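Local structure of ribose transcriptional regulator (Enterococcus faecium DO, 4RK1) at residues M224-K229 and E271-T276; D108-G113 and F147-D152; E30-K35 and T245-L250. The protein binds ribose between the two lobes of its sugar-binding domain and probably acts as a LacI-type repressor that responds to that sugar. All blocks are in the same frame, centred on the assembly; numbering follows the deposited sequence.

Contact 1: residues M224-K229 and E271-T276; sequences MCEYIK and EKRFST
R273 reaches across to C225 and E226 in the C-terminal lobe of the periplasmic-binding-protein fold. The loop after strand 263-271 here meets a 3-10 turn that follows strand 215-218. R273 has the larger share of the contact. Its chain runs extended from CG to NE and lays the guanidinium against the turn. C225 meets the arginine obliquely, with its CB 3.5 Å from R273 NH1. The CG of E226 sits over one face of that group, 3.5 Å above the plane and toward its rim. The CB of E271 lies against the opposite face, so the flat group is held between two aliphatic carbons.

The carboxylate of E226 forms a salt bridge with the arginine, OE2 to NH2 of R273 at 3.5 Å. The two side chains cross at about a right angle, and the charged planes are 68° apart. This is a loose ion pair, not a flat bidentate one. One water completes the link. It donates to E226 OE2 at 2.8 Å and accepts from R273 NE at 3.0 Å, lying in the plane of the guanidinium at its edge.

Further out, the other two nitrogens have polar partners of their own. R273 NH1 bonds to the carbonyl of L232, and NH2 bonds to OD1 of N221. These bonds fix the rotation of the guanidinium. Y227, just after the 3-10 segment, makes a cation-pi contact with R201 of the second subunit. Its backbone Y227 N bonds back to M224 O at 2.9 Å.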
loop_
_atom_site.group_PDB
_atom_site.type_symbol
_atom_site.label_atom_id
_atom_site.label_comp_id
_atom_site.label_asym_id
_atom_site.label_seq_id
_atom_site.Cartn_x
_atom_site.Cartn_y
_atom_site.Cartn_z
HETATM N N MSE B 224 3.424 3.878 8.094
HETATM C CA MSE B 224 2.367 4.842 8.468
HETATM C C MSE B 224 2.222 5.077 9.956
HETATM O O MSE B 224 1.745 6.152 10.372
HETATM C CB MSE B 224 1.040 4.406 7.831
HETATM C CG MSE B 224 -0.047 5.478 7.847
HETATM SE SE MSE B 224 0.381 6.940 6.587
HETATM C CE MSE B 224 -0.644 8.421 7.394
ATOM N N CYS B 225 2.640 4.108 10.775
ATOM C CA CYS B 225 2.611 4.262 12.251
ATOM C C CYS B 225 3.281 5.544 12.746
ATOM O O CYS B 225 2.886 6.112 13.759
ATOM C CB CYS B 225 3.303 3.081 12.922
ATOM S SG CYS B 225 2.409 1.522 12.854
ATOM N N GLU B 226 4.297 5.994 12.021
ATOM C CA GLU B 226 5.045 7.186 12.403
ATOM C C GLU B 226 4.485 8.489 11.827
ATOM O O GLU B 226 4.991 9.564 12.135
ATOM C CB GLU B 226 6.521 7.014 12.005
ATOM C CG GLU B 226 7.188 5.877 12.767
ATOM C CD GLU B 226 8.699 5.954 12.787
ATOM O OE1 GLU B 226 9.307 6.177 11.722
ATOM O OE2 GLU B 226 9.278 5.781 13.875
ATOM N N TYR B 227 3.458 8.391 10.987
ATOM C CA TYR B 227 2.894 9.547 10.322
ATOM C C TYR B 227 1.537 9.946 10.879
ATOM O O TYR B 227 1.054 11.021 10.581
ATOM C CB TYR B 227 2.820 9.310 8.803
ATOM C CG TYR B 227 4.192 9.215 8.182
ATOM C CD1 TYR B 227 4.927 8.042 8.257
ATOM C CD2 TYR B 227 4.775 10.312 7.546
ATOM C CE1 TYR B 227 6.200 7.949 7.718
ATOM C CE2 TYR B 227 6.046 10.226 7.011
ATOM C CZ TYR B 227 6.751 9.049 7.092
ATOM O OH TYR B 227 8.021 8.983 6.546
ATOM N N ILE B 228 0.909 9.081 11.665
ATOM C CA ILE B 228 -0.320 9.465 12.352
ATOM C C ILE B 228 -0.006 10.072 13.709
ATOM O O ILE B 228 1.124 10.002 14.187
ATOM C CB ILE B 228 -1.303 8.287 12.513
ATOM C CG1 ILE B 228 -0.665 7.134 13.308
ATOM C CG2 ILE B 228 -1.789 7.838 11.151
ATOM C CD1 ILE B 228 -1.602 5.974 13.520
ATOM N N LYS B 229 -1.023 10.662 14.327
ATOM C CA LYS B 229 -0.858 11.362 15.600
ATOM C C LYS B 229 -2.012 10.976 16.525
ATOM O O LYS B 229 -3.164 11.125 16.152
ATOM C CB LYS B 229 -0.821 12.878 15.362
ATOM C CG LYS B 229 -0.620 13.712 16.612
ATOM C CD LYS B 229 -0.310 15.155 16.255
ATOM C CE LYS B 229 -0.517 16.089 17.437
ATOM N NZ LYS B 229 0.124 17.414 17.201
ATOM N N GLU B 271 7.480 -1.681 19.832
ATOM C CA GLU B 271 7.805 -0.309 19.413
ATOM C C GLU B 271 6.927 0.642 20.198
ATOM O O GLU B 271 5.748 0.822 19.883
ATOM C CB GLU B 271 7.595 -0.110 17.906
ATOM C CG GLU B 271 8.489 -0.938 17.011
ATOM C CD GLU B 271 9.962 -0.576 17.121
ATOM O OE1 GLU B 271 10.273 0.540 17.570
ATOM O OE2 GLU B 271 10.816 -1.412 16.758
ATOM N N LYS B 272 7.506 1.236 21.236
ATOM C CA LYS B 272 6.755 2.060 22.158
ATOM C C LYS B 272 6.673 3.475 21.636
ATOM O O LYS B 272 7.690 4.152 21.486
ATOM C CB LYS B 272 7.405 2.066 23.546
ATOM C CG LYS B 272 6.487 2.642 24.613
ATOM C CD LYS B 272 7.132 2.664 25.989
ATOM C CE LYS B 272 6.260 3.432 26.971
ATOM N NZ LYS B 272 6.790 3.394 28.360
ATOM N N ARG B 273 5.456 3.933 21.373
ATOM C CA ARG B 273 5.262 5.284 20.887
ATOM C C ARG B 273 4.286 5.991 21.823
ATOM O O ARG B 273 4.535 6.019 23.033
ATOM C CB ARG B 273 4.876 5.289 19.395
ATOM C CG ARG B 273 5.917 4.597 18.525
ATOM C CD ARG B 273 5.842 5.022 17.074
ATOM N NE ARG B 273 6.871 4.376 16.277
ATOM C CZ ARG B 273 6.724 3.242 15.600
ATOM N NH1 ARG B 273 5.564 2.573 15.578
ATOM N NH2 ARG B 273 7.754 2.773 14.925
ATOM N N PHE B 274 3.183 6.530 21.315
ATOM C CA PHE B 274 2.393 7.474 22.110
ATOM C C PHE B 274 0.900 7.213 22.121
ATOM O O PHE B 274 0.119 8.081 22.520
ATOM C CB PHE B 274 2.710 8.884 21.623
ATOM C CG PHE B 274 4.118 9.300 21.930
ATOM C CD1 PHE B 274 4.466 9.701 23.211
ATOM C CD2 PHE B 274 5.109 9.233 20.960
ATOM C CE1 PHE B 274 5.774 10.058 23.513
ATOM C CE2 PHE B 274 6.417 9.592 21.255
ATOM C CZ PHE B 274 6.746 10.009 22.534
ATOM N N SER B 275 0.508 5.998 21.751
ATOM C CA SER B 275 -0.900 5.631 21.665
ATOM C C SER B 275 -1.367 4.837 22.880
ATOM O O SER B 275 -2.515 4.395 22.916
ATOM C CB SER B 275 -1.181 4.843 20.383
ATOM O OG SER B 275 -0.459 3.631 20.339
ATOM N N THR B 276 -0.497 4.662 23.873
ATOM C CA THR B 276 -0.896 4.032 25.137
ATOM C C THR B 276 -0.511 4.902 26.319
ATOM O O THR B 276 0.427 5.690 26.240
ATOM C CB THR B 276 -0.265 2.627 25.343
ATOM O OG1 THR B 276 1.149 2.744 25.571
ATOM C CG2 THR B 276 -0.519 1.744 24.148
HETATM O O HOH W 1 8.705 6.716 16.476
#

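Contact 2: residues D108-G113 and F147-D152; sequences DDFRGG and FKSALD
G113 and F147 bring two helices of the C-terminal lobe together at close range. The fold is that of the periplasmic binding proteins, with helices packed against a central sheet. Helix 109-122 and helix 138-153 lie next to each other there, and their CA atoms come within 4.4 Å at G113 and F147. G113 carries no side chain, and the backbone of F147 lies directly against it. That absence lets the two backbones come this close.

The carbonyl oxygen of G113 is the main point of touch. F147 CA approaches it at 3.3 Å in a CA-H...O contact, with 128° at the hydrogen. The same oxygen meets the ring of F147 at its edge, near the ring plane, 3.5 Å from CD1. The F147 ring sits there because CG is anti to the backbone N (chi1 -171°). Beyond this edge the ring packs on F189 of strand 187-190, with the two rings nearly parallel, and on L161 of strand 161-166. It joins helix 138-153 to the sheet.

F110 and S149 form a second, more exposed touch. F110 lies one turn before G113, and its ring reaches across to the other helix. CZ of F110 meets S149 CB at 3.7 Å, obliquely to the ring.

The start of helix 109-122 is held in two ways. D109 makes a salt bridge with R143, a residue of the ribose pocket, so D109 is a second-shell residue that holds a pocket arginine. D108 is the N-cap. Its OD1 accepts from R111 N at 3.2 Å, and the N-H comes from above the carboxylate plane, 59° out of it.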
loop_
_atom_site.group_PDB
_atom_site.type_symbol
_atom_site.label_atom_id
_atom_site.label_comp_id
_atom_site.label_asym_id
_atom_site.label_seq_id
_atom_site.Cartn_x
_atom_site.Cartn_y
_atom_site.Cartn_z
ATOM N N ASP B 108 7.741 -14.325 15.106
ATOM C CA ASP B 108 7.278 -14.879 16.383
ATOM C C ASP B 108 5.966 -14.241 16.832
ATOM O O ASP B 108 5.940 -13.364 17.701
ATOM C CB ASP B 108 8.362 -14.700 17.462
ATOM C CG ASP B 108 8.195 -15.668 18.624
ATOM O OD1 ASP B 108 7.062 -16.171 18.877
ATOM O OD2 ASP B 108 9.215 -15.923 19.295
ATOM N N ASP B 109 4.878 -14.716 16.237
ATOM C CA ASP B 109 3.539 -14.209 16.503
ATOM C C ASP B 109 3.098 -14.353 17.957
ATOM O O ASP B 109 2.527 -13.417 18.526
ATOM C CB ASP B 109 2.537 -14.932 15.598
ATOM C CG ASP B 109 2.758 -14.606 14.130
ATOM O OD1 ASP B 109 2.541 -13.440 13.765
ATOM O OD2 ASP B 109 3.164 -15.501 13.363
ATOM N N PHE B 110 3.325 -15.529 18.543
ATOM C CA PHE B 110 2.939 -15.773 19.951
ATOM C C PHE B 110 3.621 -14.747 20.862
ATOM O O PHE B 110 2.976 -14.080 21.690
ATOM C CB PHE B 110 3.307 -17.201 20.374
ATOM C CG PHE B 110 2.817 -17.577 21.753
ATOM C CD1 PHE B 110 3.580 -17.287 22.876
ATOM C CD2 PHE B 110 1.602 -18.226 21.925
ATOM C CE1 PHE B 110 3.134 -17.625 24.149
ATOM C CE2 PHE B 110 1.156 -18.582 23.195
ATOM C CZ PHE B 110 1.921 -18.271 24.307
ATOM N N ARG B 111 4.924 -14.598 20.681
ATOM C CA ARG B 111 5.694 -13.626 21.438
ATOM C C ARG B 111 5.149 -12.219 21.252
ATOM O O ARG B 111 5.000 -11.479 22.223
ATOM C CB ARG B 111 7.170 -13.686 21.029
ATOM C CG ARG B 111 8.074 -12.644 21.664
ATOM C CD ARG B 111 8.261 -12.842 23.160
ATOM N NE ARG B 111 9.227 -11.897 23.715
ATOM C CZ ARG B 111 9.515 -11.783 25.013
ATOM N NH1 ARG B 111 8.917 -12.559 25.913
ATOM N NH2 ARG B 111 10.397 -10.880 25.413
ATOM N N GLY B 112 4.871 -11.832 20.009
ATOM C CA GLY B 112 4.347 -10.502 19.747
ATOM C C GLY B 112 3.025 -10.225 20.446
ATOM O O GLY B 112 2.833 -9.154 21.014
ATOM N N GLY B 113 2.109 -11.186 20.410
ATOM C CA GLY B 113 0.834 -11.029 21.120
ATOM C C GLY B 113 1.044 -10.933 22.629
ATOM O O GLY B 113 0.415 -10.133 23.318
ATOM N N PHE B 147 -1.332 -13.257 23.457
ATOM C CA PHE B 147 -2.014 -12.229 24.224
ATOM C C PHE B 147 -2.772 -12.835 25.414
ATOM O O PHE B 147 -2.755 -12.288 26.521
ATOM C CB PHE B 147 -2.970 -11.464 23.325
ATOM C CG PHE B 147 -3.553 -10.253 23.961
ATOM C CD1 PHE B 147 -2.871 -9.048 23.924
ATOM C CD2 PHE B 147 -4.789 -10.306 24.587
ATOM C CE1 PHE B 147 -3.409 -7.915 24.492
ATOM C CE2 PHE B 147 -5.325 -9.173 25.167
ATOM C CZ PHE B 147 -4.630 -7.983 25.126
ATOM N N LYS B 148 -3.431 -13.961 25.184
ATOM C CA LYS B 148 -4.140 -14.661 26.263
ATOM C C LYS B 148 -3.194 -15.207 27.327
ATOM O O LYS B 148 -3.545 -15.266 28.498
ATOM C CB LYS B 148 -5.007 -15.785 25.703
ATOM C CG LYS B 148 -6.265 -15.286 25.010
ATOM C CD LYS B 148 -6.984 -16.416 24.292
ATOM C CE LYS B 148 -8.363 -15.978 23.823
ATOM N NZ LYS B 148 -9.066 -17.049 23.067
ATOM N N SER B 149 -1.999 -15.615 26.915
ATOM C CA SER B 149 -0.946 -16.017 27.849
ATOM C C SER B 149 -0.570 -14.871 28.790
ATOM O O SER B 149 -0.363 -15.091 29.979
ATOM C CB SER B 149 0.286 -16.504 27.073
ATOM O OG SER B 149 1.283 -16.998 27.936
ATOM N N ALA B 150 -0.490 -13.647 28.263
ATOM C CA ALA B 150 -0.265 -12.469 29.092
ATOM C C ALA B 150 -1.411 -12.249 30.082
ATOM O O ALA B 150 -1.176 -11.947 31.246
ATOM C CB ALA B 150 -0.052 -11.226 28.233
ATOM N N LEU B 151 -2.650 -12.415 29.628
ATOM C CA LEU B 151 -3.797 -12.329 30.532
ATOM C C LEU B 151 -3.701 -13.356 31.666
ATOM O O LEU B 151 -4.037 -13.045 32.808
ATOM C CB LEU B 151 -5.114 -12.540 29.783
ATOM C CG LEU B 151 -5.517 -11.517 28.727
ATOM C CD1 LEU B 151 -6.818 -11.964 28.077
ATOM C CD2 LEU B 151 -5.655 -10.124 29.317
ATOM N N ASP B 152 -3.255 -14.568 31.343
ATOM C CA ASP B 152 -3.051 -15.616 32.350
ATOM C C ASP B 152 -2.051 -15.192 33.415
ATOM O O ASP B 152 -2.247 -15.458 34.595
ATOM C CB ASP B 152 -2.548 -16.920 31.714
ATOM C CG ASP B 152 -3.583 -17.590 30.829
ATOM O OD1 ASP B 152 -4.778 -17.223 30.896
ATOM O OD2 ASP B 152 -3.182 -18.495 30.064
#

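Contact 3: residues E30-K35 and T245-L250; sequences EDILYK and TSAKLL
With its first torsion at chi1 -62°, I32 turns CG2 to both A247 and K248, and its CG1 branch to K248 alone. CG2 is anti to the backbone N, while CG1 lies beside it. CG2 thus packs between A247 CB and K248 CG, at 3.8 Å from each. The other branch carries CD1 out to K248 CE, also at 3.8 Å. The K248 chain is extended beyond CG and crosses I32 at about a right angle, with CG and CE against the isoleucine.

The central touch is between beta carbons, I32 CB to A247 CB at 3.6 Å. A small residue on helix 239-255 lets helix 20-33 come near, with 6.1 Å between the CA atoms of I32 and A247. L33 closes the other flank, where its CD2 lies 3.9 Å from A247 CB. The alanine methyl is thus held between two branched side chains.

Both helices belong to the N-terminal lobe of the periplasmic-binding-protein fold. I32 and L33 also reach L251, one turn further along helix 239-255. D31 bonds to Q244 through OD2, a polar tie beside the apolar patch. On its far side helix 239-255 packs on V105 of strand 103-107.

The contact between the two segments is apolar. Its hold comes from close packing of methyl and methylene groups. The K248 ammonium takes no part, leaving the hydrocarbon part of that chain to border the buried core.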
loop_
_atom_site.group_PDB
_atom_site.type_symbol
_atom_site.label_atom_id
_atom_site.label_comp_id
_atom_site.label_asym_id
_atom_site.label_seq_id
_atom_site.Cartn_x
_atom_site.Cartn_y
_atom_site.Cartn_z
ATOM N N GLU B 30 12.075 -8.315 -3.772
ATOM C CA GLU B 30 12.647 -7.715 -4.987
ATOM C C GLU B 30 14.089 -7.282 -4.785
ATOM O O GLU B 30 14.919 -7.422 -5.684
ATOM C CB GLU B 30 11.836 -6.494 -5.422
ATOM C CG GLU B 30 10.479 -6.824 -6.001
ATOM C CD GLU B 30 9.632 -5.588 -6.213
ATOM O OE1 GLU B 30 9.983 -4.517 -5.670
ATOM O OE2 GLU B 30 8.615 -5.691 -6.923
ATOM N N ASP B 31 14.374 -6.744 -3.601
ATOM C CA ASP B 31 15.712 -6.290 -3.237
ATOM C C ASP B 31 16.761 -7.381 -3.433
ATOM O O ASP B 31 17.869 -7.110 -3.879
ATOM C CB ASP B 31 15.732 -5.833 -1.779
ATOM C CG ASP B 31 17.097 -5.325 -1.339
ATOM O OD1 ASP B 31 17.498 -4.237 -1.786
ATOM O OD2 ASP B 31 17.756 -5.999 -0.531
ATOM N N ILE B 32 16.405 -8.611 -3.087
ATOM C CA ILE B 32 17.307 -9.735 -3.225
ATOM C C ILE B 32 17.278 -10.311 -4.641
ATOM O O ILE B 32 18.323 -10.576 -5.231
ATOM C CB ILE B 32 16.947 -10.837 -2.202
ATOM C CG1 ILE B 32 17.093 -10.309 -0.767
ATOM C CG2 ILE B 32 17.772 -12.094 -2.438
ATOM C CD1 ILE B 32 18.456 -9.743 -0.411
ATOM N N LEU B 33 16.085 -10.525 -5.185
ATOM C CA LEU B 33 15.962 -11.185 -6.480
ATOM C C LEU B 33 16.532 -10.342 -7.623
ATOM O O LEU B 33 17.132 -10.890 -8.548
ATOM C CB LEU B 33 14.506 -11.545 -6.766
ATOM C CG LEU B 33 13.876 -12.581 -5.821
ATOM C CD1 LEU B 33 12.496 -12.974 -6.315
ATOM C CD2 LEU B 33 14.756 -13.807 -5.661
ATOM N N TYR B 34 16.344 -9.025 -7.552
ATOM C CA TYR B 34 16.871 -8.082 -8.555
ATOM C C TYR B 34 18.368 -8.277 -8.785
ATOM O O TYR B 34 18.834 -8.234 -9.918
ATOM C CB TYR B 34 16.596 -6.631 -8.124
ATOM C CG TYR B 34 17.243 -5.563 -8.982
ATOM C CD1 TYR B 34 16.685 -5.185 -10.201
ATOM C CD2 TYR B 34 18.406 -4.912 -8.564
ATOM C CE1 TYR B 34 17.270 -4.202 -10.984
ATOM C CE2 TYR B 34 18.998 -3.928 -9.341
ATOM C CZ TYR B 34 18.426 -3.577 -10.550
ATOM O OH TYR B 34 19.008 -2.602 -11.326
ATOM N N LYS B 35 19.107 -8.515 -7.710
ATOM C CA LYS B 35 20.558 -8.689 -7.784
ATOM C C LYS B 35 20.989 -9.964 -8.514
ATOM O O LYS B 35 22.130 -10.055 -8.954
ATOM C CB LYS B 35 21.175 -8.653 -6.380
ATOM C CG LYS B 35 21.163 -7.270 -5.742
ATOM C CD LYS B 35 21.909 -7.248 -4.416
ATOM C CE LYS B 35 21.071 -7.825 -3.286
ATOM N NZ LYS B 35 21.905 -8.251 -2.128
ATOM N N THR B 245 14.673 -12.488 3.392
ATOM C CA THR B 245 14.996 -13.830 3.862
ATOM C C THR B 245 14.284 -14.873 3.029
ATOM O O THR B 245 14.888 -15.871 2.612
ATOM C CB THR B 245 14.646 -14.001 5.355
ATOM O OG1 THR B 245 15.322 -13.001 6.113
ATOM C CG2 THR B 245 15.070 -15.350 5.859
ATOM N N SER B 246 13.010 -14.628 2.746
ATOM C CA SER B 246 12.243 -15.528 1.874
ATOM C C SER B 246 12.886 -15.633 0.488
ATOM O O SER B 246 13.017 -16.728 -0.070
ATOM C CB SER B 246 10.762 -15.099 1.806
ATOM O OG SER B 246 10.569 -13.991 0.943
ATOM N N ALA B 247 13.363 -14.513 -0.048
ATOM C CA ALA B 247 14.001 -14.537 -1.363
ATOM C C ALA B 247 15.352 -15.267 -1.330
ATOM O O ALA B 247 15.661 -16.041 -2.248
ATOM C CB ALA B 247 14.179 -13.120 -1.900
ATOM N N LYS B 248 16.157 -15.006 -0.300
ATOM C CA LYS B 248 17.460 -15.676 -0.152
ATOM C C LYS B 248 17.294 -17.197 -0.010
ATOM O O LYS B 248 18.019 -17.963 -0.638
ATOM C CB LYS B 248 18.243 -15.136 1.052
ATOM C CG LYS B 248 18.805 -13.738 0.872
ATOM C CD LYS B 248 19.444 -13.240 2.162
ATOM C CE LYS B 248 20.403 -12.088 1.905
ATOM N NZ LYS B 248 20.739 -11.359 3.159
ATOM N N LEU B 249 16.339 -17.627 0.808
ATOM C CA LEU B 249 16.043 -19.049 0.927
ATOM C C LEU B 249 15.702 -19.661 -0.430
ATOM O O LEU B 249 16.157 -20.764 -0.747
ATOM C CB LEU B 249 14.881 -19.293 1.876
ATOM C CG LEU B 249 15.179 -19.226 3.366
ATOM C CD1 LEU B 249 13.872 -19.252 4.129
ATOM C CD2 LEU B 249 16.071 -20.378 3.804
ATOM N N LEU B 250 14.900 -18.956 -1.229
ATOM C CA LEU B 250 14.501 -19.480 -2.540
ATOM C C LEU B 250 15.689 -19.587 -3.488
ATOM O O LEU B 250 15.840 -20.602 -4.153
ATOM C CB LEU B 250 13.386 -18.656 -3.178
ATOM C CG LEU B 250 12.757 -19.211 -4.462
ATOM C CD1 LEU B 250 12.311 -20.657 -4.315
ATOM C CD2 LEU B 250 11.573 -18.351 -4.862
#

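From the N terminus, helix 20-33 opens contact 3, which closes 210 residues later on helix 239-255. This long loop brings a late helix back to an early one in the N-terminal lobe. Contact 2 lies wholly within that loop. It opens at helix 109-122 and closes at helix 138-153, joining neighbouring helices of the C-terminal lobe. Contact 1 opens at 224-229, after contact 2 has closed, and closes at 271-276, beyond contact 3. It joins the loops after strands 215-218 and 263-271 in the C-terminal lobe. Contacts 1 and 3 therefore cross, and the chain visits both lobes between their segments. The three sites do not touch. Contacts 1 and 3 both also reach the second subunit.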